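Local coordinates for protein alanine racemase (Acinetobacter baumannii, PDB 4QHR) that belongs to the alanine racemase family, pairing an N-terminal TIM-barrel domain with a mainly beta C-terminal domain in a two-chain assembly that carries a covalently bound pyridoxal phosphate group, at residues T235-E239 and I268-G272; I240-I246 and A263-V269; Q284-A288 and N325-V329. One frame throughout, in Å; residues are numbered along the deposited sequence.

Overall arrangement
All three contacts lie in the C-terminal domain and reach the same mixed sheet. Contacts 1 and 2 are successive parts of one antiparallel pairing, strand 234-246 against strand 264-269: they share I268 and V269 and their centres are 14 Å apart. Contact 1, where 264-269 ends and the chain turns off, is buried and mostly apolar, with one firm backbone bond. Contact 2 carries the regular ladder outward, from a buried end to a more exposed one where a histidine-carboxylate bond forms. Contact 3, centred 12 Å from contact 1, is partly buried and joins strand 286-289 to the loop before helix 329-335 mainly through one arginine rather than a ladder.

Contact 1 of 3, residues T235-E239 and I268-G272; sequences TFTAE and IVSIG
A238 CB sits at the apolar centre, 3.7 Å from V269 CG1 and 3.8 Å from I271 CB; this methyl packs against two branched side chains, and S270 O comes within 3.3 Å of it. F236 and I271 approach from opposite directions, and I271 CD1 meets the CZ/CE1 corner of the F236 ring obliquely, 3.7 Å from CZ. The ring gets there because its CG stands anti to the backbone N (chi1 -176°); W323 also meets this ring. Outward of these groups the backbone takes over. S270 N donates to E239 O at 2.9 Å, with an N-H...O angle of 155°, and V269 CA adds a CA-H...O contact to the same oxygen at 3.3 Å. The S270 hydroxyl receives a weak bond from E239 N, 3.3 Å to OG, and is also hydrogen-bonded to Q3 O. S270 is the centre of an inverse gamma turn, in which I271 N reaches V269 O only weakly. The chemistry is thus divided: one carbonyl firmly, and one hydroxyl weakly, tie 235-239 to the partner chain as that chain turns off, while I271, just past the turn, still packs against A238 and F236.

Contact 2 of 3, residues I240-I246 and A263-V269; sequences IIALNHI and AMDIAIV
I240-I246 and A263-V269 run antiparallel, with strand axes 4.6 Å apart at closest approach and N-to-C directions 151° apart, and a bulge shifts the register by one between I240 and A242. At the bulge I241 and A242 both face I268: I241 N donates to I268 O at 2.7 Å, and I268 N to A242 O at 2.8 Å. The regular ladder follows, with reciprocal backbone bonds in the pairs N244-I266 and I246-M264. On one face, A267 CB receives I240 CD1 and L243 CD2, each at 3.7 Å. On this face too H245 ND1 donates to D265 OD1 at 3.0 Å. The oxygen lies in the imidazole plane, but ND1 approaches OD1 from above the carboxylate plane, 41° out of it. With H245 CG anti to its own N, chi1 (177°) carries the ring toward D265, with CE1 near A263 CB, and this pair would probably favour a positive imidazole. On the other face I246 and M264 lie side by side, pointing the same way, and I246 CG1 and M264 CG are pressed to 3.5 Å; I246 CG1 also reaches I266 CG1. The second subunit packs on this face, its N131 touching N244 and I246 and its L133 touching A242. The whole is an antiparallel strand pair with a classic beta bulge, part of the C-terminal domain's mixed sheet at the subunit interface.

Contact 3 of 3, residues Q284-A288 and N325-V329; sequences QNFVA and NHRLV
R327 spans this contact from root to tip, beginning at its CB: R327 CB lies 4.1 Å from A288 CB. A288 CB also touches H326 CB at 3.8 Å, so the alanine packs beneath two successive residues of the loop. From CB the arginine sets off with CG anti to the backbone N and then bends at chi2 (58°), which brings CG and CD alongside the backbone of F286: R327 CG lies 3.5 Å from F286 O. R327 NE passes F286 O at 3.2 Å. Farther out, one face of the guanidinium lies against F286 CB, which is 4.0 Å above the plane and over its centre. The aromatic ring itself is turned 76° from the guanidinium and presents its edge near NH2. At the tip, R327 NH2 donates to N285 OD1 at 2.9 Å with an N-H...O angle of 161°. That donor lies in the carbonyl plane of the amide. R327 NH2 also donates to a water oxygen at 2.8 Å, and this water in turn donates to Q284 O. These partners probably restrict the rotation of the group. In the fold, V332 of helix 329-335 packs on both N285 and R327, strand 292-297 pairs with strand 286-289, and the E321 carboxylate of strand 319-321 is hydrogen-bonded to R327 N through OE2 and to H326 ND1 through OE1, tying the loop to the sheet.

Contact 1 of 3, residues T235-E239 and I268-G272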
loop_
_atom_site.group_PDB
_atom_site.type_symbol
_atom_site.label_atom_id
_atom_site.label_comp_id
_atom_site.label_asym_id
_atom_site.label_seq_id
_atom_site.Cartn_x
_atom_site.Cartn_y
_atom_site.Cartn_z
ATOM N N THR A 235 -11.419 2.494 10.709
ATOM C CA THR A 235 -12.446 2.043 9.764
ATOM C C THR A 235 -12.109 2.518 8.353
ATOM O O THR A 235 -11.860 3.738 8.113
ATOM C CB THR A 235 -13.826 2.528 10.192
ATOM O OG1 THR A 235 -14.014 2.149 11.552
ATOM C CG2 THR A 235 -14.901 1.824 9.357
ATOM N N PHE A 236 -12.116 1.591 7.396
ATOM C CA PHE A 236 -11.750 1.893 5.999
ATOM C C PHE A 236 -13.056 1.719 5.208
ATOM O O PHE A 236 -13.610 0.616 5.146
ATOM C CB PHE A 236 -10.646 0.916 5.565
ATOM C CG PHE A 236 -10.063 1.132 4.168
ATOM C CD1 PHE A 236 -10.056 2.375 3.507
ATOM C CD2 PHE A 236 -9.451 0.072 3.540
ATOM C CE1 PHE A 236 -9.476 2.497 2.237
ATOM C CE2 PHE A 236 -8.891 0.180 2.283
ATOM C CZ PHE A 236 -8.912 1.386 1.628
ATOM N N THR A 237 -13.551 2.825 4.636
ATOM C CA THR A 237 -14.799 2.814 3.848
ATOM C C THR A 237 -14.706 3.293 2.399
ATOM O O THR A 237 -13.775 3.957 1.988
ATOM C CB THR A 237 -15.933 3.602 4.552
ATOM O OG1 THR A 237 -15.729 5.020 4.426
ATOM C CG2 THR A 237 -16.042 3.171 6.030
ATOM N N ALA A 238 -15.724 2.910 1.613
ATOM C CA ALA A 238 -15.944 3.432 0.277
ATOM C C ALA A 238 -17.479 3.390 0.003
ATOM O O ALA A 238 -18.259 3.171 0.915
ATOM C CB ALA A 238 -15.123 2.658 -0.769
ATOM N N GLU A 239 -17.907 3.652 -1.208
ATOM C CA GLU A 239 -19.322 3.682 -1.540
ATOM C C GLU A 239 -19.619 2.915 -2.811
ATOM O O GLU A 239 -18.756 2.694 -3.694
ATOM C CB GLU A 239 -19.827 5.154 -1.687
ATOM C CG GLU A 239 -20.098 5.825 -0.342
ATOM C CD GLU A 239 -20.578 7.243 -0.514
ATOM O OE1 GLU A 239 -20.940 7.624 -1.673
ATOM O OE2 GLU A 239 -20.592 7.964 0.494
ATOM N N ILE A 268 -20.778 -2.217 -7.688
ATOM C CA ILE A 268 -19.416 -1.799 -7.830
ATOM C C ILE A 268 -19.129 -0.765 -6.741
ATOM O O ILE A 268 -19.922 0.165 -6.482
ATOM C CB ILE A 268 -19.102 -1.266 -9.231
ATOM C CG1 ILE A 268 -19.530 -2.269 -10.305
ATOM C CG2 ILE A 268 -17.612 -0.933 -9.346
ATOM C CD1 ILE A 268 -18.922 -3.661 -10.170
ATOM N N VAL A 269 -17.968 -0.938 -6.095
ATOM C CA VAL A 269 -17.574 -0.108 -4.988
ATOM C C VAL A 269 -16.317 0.683 -5.349
ATOM O O VAL A 269 -15.430 0.161 -6.030
ATOM C CB VAL A 269 -17.262 -0.988 -3.766
ATOM C CG1 VAL A 269 -16.744 -0.157 -2.624
ATOM C CG2 VAL A 269 -18.527 -1.735 -3.332
ATOM N N SER A 270 -16.221 1.911 -4.850
ATOM C CA SER A 270 -15.142 2.781 -5.171
ATOM C C SER A 270 -13.916 2.554 -4.263
ATOM O O SER A 270 -13.479 3.461 -3.570
ATOM C CB SER A 270 -15.568 4.247 -5.095
ATOM O OG SER A 270 -16.070 4.602 -3.793
ATOM N N ILE A 271 -13.367 1.363 -4.330
ATOM C CA ILE A 271 -12.048 1.102 -3.726
ATOM C C ILE A 271 -11.341 0.046 -4.529
ATOM O O ILE A 271 -12.020 -0.804 -5.136
ATOM C CB ILE A 271 -12.216 0.643 -2.289
ATOM C CG1 ILE A 271 -11.018 1.081 -1.475
ATOM C CG2 ILE A 271 -12.390 -0.894 -2.179
ATOM C CD1 ILE A 271 -11.021 2.561 -1.179
ATOM N N GLY A 272 -9.996 0.075 -4.543
ATOM C CA GLY A 272 -9.234 -1.026 -5.128
ATOM C C GLY A 272 -7.817 -1.009 -4.608
ATOM O O GLY A 272 -7.524 -0.304 -3.621
#

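Contact 2 of 3, residues I240-I246 and A263-V269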
loop_
_atom_site.group_PDB
_atom_site.type_symbol
_atom_site.label_atom_id
_atom_site.label_comp_id
_atom_site.label_asym_id
_atom_site.label_seq_id
_atom_site.Cartn_x
_atom_site.Cartn_y
_atom_site.Cartn_z
ATOM N N ILE A 240 -20.868 2.495 -2.881
ATOM C CA ILE A 240 -21.406 1.905 -4.114
ATOM C C ILE A 240 -21.560 2.933 -5.231
ATOM O O ILE A 240 -22.211 3.938 -5.061
ATOM C CB ILE A 240 -22.716 1.163 -3.856
ATOM C CG1 ILE A 240 -22.373 -0.079 -3.038
ATOM C CG2 ILE A 240 -23.354 0.784 -5.195
ATOM C CD1 ILE A 240 -23.561 -0.882 -2.525
ATOM N N ILE A 241 -20.951 2.654 -6.376
ATOM C CA ILE A 241 -20.943 3.569 -7.524
ATOM C C ILE A 241 -21.729 3.068 -8.734
ATOM O O ILE A 241 -21.976 3.843 -9.670
ATOM C CB ILE A 241 -19.497 3.944 -7.923
ATOM C CG1 ILE A 241 -18.654 2.735 -8.342
ATOM C CG2 ILE A 241 -18.815 4.643 -6.748
ATOM C CD1 ILE A 241 -17.337 3.087 -9.026
ATOM N N ALA A 242 -22.082 1.781 -8.731
ATOM C CA ALA A 242 -22.884 1.174 -9.794
ATOM C C ALA A 242 -23.605 -0.074 -9.319
ATOM O O ALA A 242 -23.093 -0.808 -8.474
ATOM C CB ALA A 242 -22.029 0.820 -11.014
ATOM N N LEU A 243 -24.793 -0.307 -9.894
ATOM C CA LEU A 243 -25.569 -1.493 -9.618
ATOM C C LEU A 243 -25.857 -2.258 -10.900
ATOM O O LEU A 243 -26.111 -1.642 -11.943
ATOM C CB LEU A 243 -26.878 -1.099 -8.940
ATOM C CG LEU A 243 -26.605 -0.558 -7.547
ATOM C CD1 LEU A 243 -27.844 0.114 -7.016
ATOM C CD2 LEU A 243 -26.165 -1.689 -6.621
ATOM N N ASN A 244 -25.848 -3.583 -10.820
ATOM C CA ASN A 244 -25.926 -4.391 -12.014
ATOM C C ASN A 244 -26.644 -5.689 -11.719
ATOM O O ASN A 244 -26.271 -6.393 -10.803
ATOM C CB ASN A 244 -24.488 -4.603 -12.518
ATOM C CG ASN A 244 -24.381 -5.341 -13.836
ATOM O OD1 ASN A 244 -23.389 -6.054 -14.081
ATOM N ND2 ASN A 244 -25.355 -5.180 -14.702
ATOM N N HIS A 245 -27.705 -5.999 -12.468
ATOM C CA HIS A 245 -28.360 -7.325 -12.321
ATOM C C HIS A 245 -27.785 -8.227 -13.411
ATOM O O HIS A 245 -27.871 -7.871 -14.589
ATOM C CB HIS A 245 -29.874 -7.242 -12.462
ATOM C CG HIS A 245 -30.549 -8.578 -12.384
ATOM N ND1 HIS A 245 -30.754 -9.242 -11.189
ATOM C CD2 HIS A 245 -31.045 -9.389 -13.355
ATOM C CE1 HIS A 245 -31.356 -10.400 -11.425
ATOM N NE2 HIS A 245 -31.542 -10.511 -12.731
ATOM N N ILE A 246 -27.176 -9.348 -13.027
ATOM C CA ILE A 246 -26.603 -10.297 -13.978
ATOM C C ILE A 246 -27.322 -11.659 -13.967
ATOM O O ILE A 246 -27.920 -12.057 -12.957
ATOM C CB ILE A 246 -25.070 -10.494 -13.776
ATOM C CG1 ILE A 246 -24.739 -10.955 -12.356
ATOM C CG2 ILE A 246 -24.342 -9.205 -14.114
ATOM C CD1 ILE A 246 -23.378 -11.619 -12.212
ATOM N N ALA A 263 -29.071 -16.076 -11.099
ATOM C CA ALA A 263 -29.166 -14.648 -11.334
ATOM C C ALA A 263 -28.828 -13.869 -10.036
ATOM O O ALA A 263 -29.101 -14.328 -8.915
ATOM C CB ALA A 263 -30.543 -14.273 -11.844
ATOM N N MET A 264 -28.225 -12.689 -10.181
ATOM C CA MET A 264 -27.796 -11.953 -9.007
ATOM C C MET A 264 -27.621 -10.462 -9.227
ATOM O O MET A 264 -27.566 -9.988 -10.357
ATOM C CB MET A 264 -26.509 -12.580 -8.454
ATOM C CG MET A 264 -25.304 -12.564 -9.349
ATOM S SD MET A 264 -24.018 -13.660 -8.716
ATOM C CE MET A 264 -23.297 -12.737 -7.397
ATOM N N ASP A 265 -27.559 -9.745 -8.114
ATOM C CA ASP A 265 -27.336 -8.299 -8.079
ATOM C C ASP A 265 -25.897 -8.060 -7.611
ATOM O O ASP A 265 -25.466 -8.653 -6.652
ATOM C CB ASP A 265 -28.364 -7.650 -7.148
ATOM C CG ASP A 265 -29.778 -7.979 -7.574
ATOM O OD1 ASP A 265 -30.084 -7.656 -8.720
ATOM O OD2 ASP A 265 -30.541 -8.600 -6.802
ATOM N N ILE A 266 -25.193 -7.215 -8.340
ATOM C CA ILE A 266 -23.787 -6.891 -8.139
ATOM C C ILE A 266 -23.731 -5.426 -7.873
ATOM O O ILE A 266 -24.448 -4.676 -8.503
ATOM C CB ILE A 266 -23.001 -7.123 -9.448
ATOM C CG1 ILE A 266 -23.032 -8.616 -9.793
ATOM C CG2 ILE A 266 -21.557 -6.664 -9.317
ATOM C CD1 ILE A 266 -22.616 -9.537 -8.658
ATOM N N ALA A 267 -22.895 -5.011 -6.936
ATOM C CA ALA A 267 -22.598 -3.579 -6.818
ATOM C C ALA A 267 -21.093 -3.353 -7.069
ATOM O O ALA A 267 -20.262 -4.183 -6.705
ATOM C CB ALA A 267 -22.977 -3.087 -5.455
ATOM N N ILE A 268 -20.778 -2.217 -7.688
ATOM C CA ILE A 268 -19.416 -1.799 -7.830
ATOM C C ILE A 268 -19.129 -0.765 -6.741
ATOM O O ILE A 268 -19.922 0.165 -6.482
ATOM C CB ILE A 268 -19.102 -1.266 -9.231
ATOM C CG1 ILE A 268 -19.530 -2.269 -10.305
ATOM C CG2 ILE A 268 -17.612 -0.933 -9.346
ATOM C CD1 ILE A 268 -18.922 -3.661 -10.170
ATOM N N VAL A 269 -17.968 -0.938 -6.095
ATOM C CA VAL A 269 -17.574 -0.108 -4.988
ATOM C C VAL A 269 -16.317 0.683 -5.349
ATOM O O VAL A 269 -15.430 0.161 -6.030
ATOM C CB VAL A 269 -17.262 -0.988 -3.766
ATOM C CG1 VAL A 269 -16.744 -0.157 -2.624
ATOM C CG2 VAL A 269 -18.527 -1.735 -3.332
#

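Contact 3 of 3, residues Q284-A288 and N325-V329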
loop_
_atom_site.group_PDB
_atom_site.type_symbol
_atom_site.label_atom_id
_atom_site.label_comp_id
_atom_site.label_asym_id
_atom_site.label_seq_id
_atom_site.Cartn_x
_atom_site.Cartn_y
_atom_site.Cartn_z
ATOM N N GLN A 284 -12.415 -16.723 0.373
ATOM C CA GLN A 284 -13.429 -15.704 0.089
ATOM C C GLN A 284 -13.355 -14.527 1.112
ATOM O O GLN A 284 -13.248 -14.729 2.333
ATOM C CB GLN A 284 -14.817 -16.367 0.130
ATOM C CG GLN A 284 -15.984 -15.483 -0.301
ATOM C CD GLN A 284 -17.279 -16.276 -0.541
ATOM O OE1 GLN A 284 -17.630 -17.246 0.198
ATOM N NE2 GLN A 284 -18.026 -15.860 -1.564
ATOM N N ASN A 285 -13.444 -13.309 0.611
ATOM C CA ASN A 285 -13.416 -12.134 1.448
ATOM C C ASN A 285 -14.796 -11.473 1.403
ATOM O O ASN A 285 -15.572 -11.697 0.452
ATOM C CB ASN A 285 -12.327 -11.169 0.935
ATOM C CG ASN A 285 -12.095 -10.029 1.890
ATOM O OD1 ASN A 285 -12.173 -10.220 3.099
ATOM N ND2 ASN A 285 -11.932 -8.805 1.353
ATOM N N PHE A 286 -15.089 -10.679 2.424
ATOM C CA PHE A 286 -16.361 -10.018 2.585
ATOM C C PHE A 286 -16.140 -8.548 2.905
ATOM O O PHE A 286 -15.093 -8.177 3.443
ATOM C CB PHE A 286 -17.159 -10.692 3.718
ATOM C CG PHE A 286 -17.490 -12.142 3.434
ATOM C CD1 PHE A 286 -16.594 -13.111 3.759
ATOM C CD2 PHE A 286 -18.687 -12.505 2.816
ATOM C CE1 PHE A 286 -16.852 -14.462 3.458
ATOM C CE2 PHE A 286 -18.962 -13.840 2.532
ATOM C CZ PHE A 286 -18.020 -14.819 2.853
ATOM N N VAL A 287 -17.140 -7.736 2.586
ATOM C CA VAL A 287 -17.262 -6.386 3.111
ATOM C C VAL A 287 -18.512 -6.310 4.023
ATOM O O VAL A 287 -19.385 -7.196 3.984
ATOM C CB VAL A 287 -17.362 -5.338 2.028
ATOM C CG1 VAL A 287 -16.152 -5.411 1.101
ATOM C CG2 VAL A 287 -18.652 -5.490 1.186
ATOM N N ALA A 288 -18.617 -5.241 4.795
ATOM C CA ALA A 288 -19.747 -5.058 5.707
ATOM C C ALA A 288 -20.610 -3.934 5.174
ATOM O O ALA A 288 -20.107 -2.826 4.890
ATOM C CB ALA A 288 -19.257 -4.752 7.097
ATOM N N ASN A 325 -15.110 -1.921 12.639
ATOM C CA ASN A 325 -15.733 -2.667 13.751
ATOM C C ASN A 325 -16.622 -3.858 13.325
ATOM O O ASN A 325 -16.929 -4.733 14.163
ATOM C CB ASN A 325 -16.571 -1.740 14.590
ATOM C CG ASN A 325 -15.753 -0.800 15.414
ATOM O OD1 ASN A 325 -15.670 0.417 15.121
ATOM N ND2 ASN A 325 -15.145 -1.327 16.433
ATOM N N HIS A 326 -17.053 -3.885 12.061
ATOM C CA HIS A 326 -17.985 -4.920 11.584
ATOM C C HIS A 326 -17.307 -5.941 10.730
ATOM O O HIS A 326 -17.625 -7.119 10.878
ATOM C CB HIS A 326 -19.149 -4.268 10.851
ATOM C CG HIS A 326 -19.725 -3.139 11.632
ATOM N ND1 HIS A 326 -19.394 -1.837 11.372
ATOM C CD2 HIS A 326 -20.494 -3.122 12.742
ATOM C CE1 HIS A 326 -20.015 -1.044 12.239
ATOM N NE2 HIS A 326 -20.670 -1.807 13.098
ATOM N N ARG A 327 -16.407 -5.548 9.842
ATOM C CA ARG A 327 -15.512 -6.522 9.180
ATOM C C ARG A 327 -14.107 -6.305 9.747
ATOM O O ARG A 327 -13.487 -5.248 9.541
ATOM C CB ARG A 327 -15.517 -6.309 7.682
ATOM C CG ARG A 327 -14.668 -7.243 6.828
ATOM C CD ARG A 327 -15.036 -8.707 7.017
ATOM N NE ARG A 327 -14.193 -9.566 6.170
ATOM C CZ ARG A 327 -14.081 -10.874 6.292
ATOM N NH1 ARG A 327 -14.776 -11.520 7.238
ATOM N NH2 ARG A 327 -13.244 -11.536 5.487
ATOM N N LEU A 328 -13.602 -7.284 10.478
ATOM C CA LEU A 328 -12.356 -7.096 11.243
ATOM C C LEU A 328 -11.158 -7.175 10.317
ATOM O O LEU A 328 -11.061 -8.105 9.503
ATOM C CB LEU A 328 -12.228 -8.084 12.393
ATOM C CG LEU A 328 -13.347 -7.990 13.428
ATOM C CD1 LEU A 328 -13.283 -9.210 14.309
ATOM C CD2 LEU A 328 -13.226 -6.708 14.255
ATOM N N VAL A 329 -10.258 -6.182 10.449
ATOM C CA VAL A 329 -9.059 -6.119 9.597
ATOM C C VAL A 329 -8.278 -7.437 9.602
ATOM O O VAL A 329 -7.778 -7.809 8.555
ATOM C CB VAL A 329 -8.149 -4.930 9.931
ATOM C CG1 VAL A 329 -7.437 -5.166 11.265
ATOM C CG2 VAL A 329 -7.147 -4.685 8.832
HETATM O O HOH W 1 -13.038 -14.331 5.073
#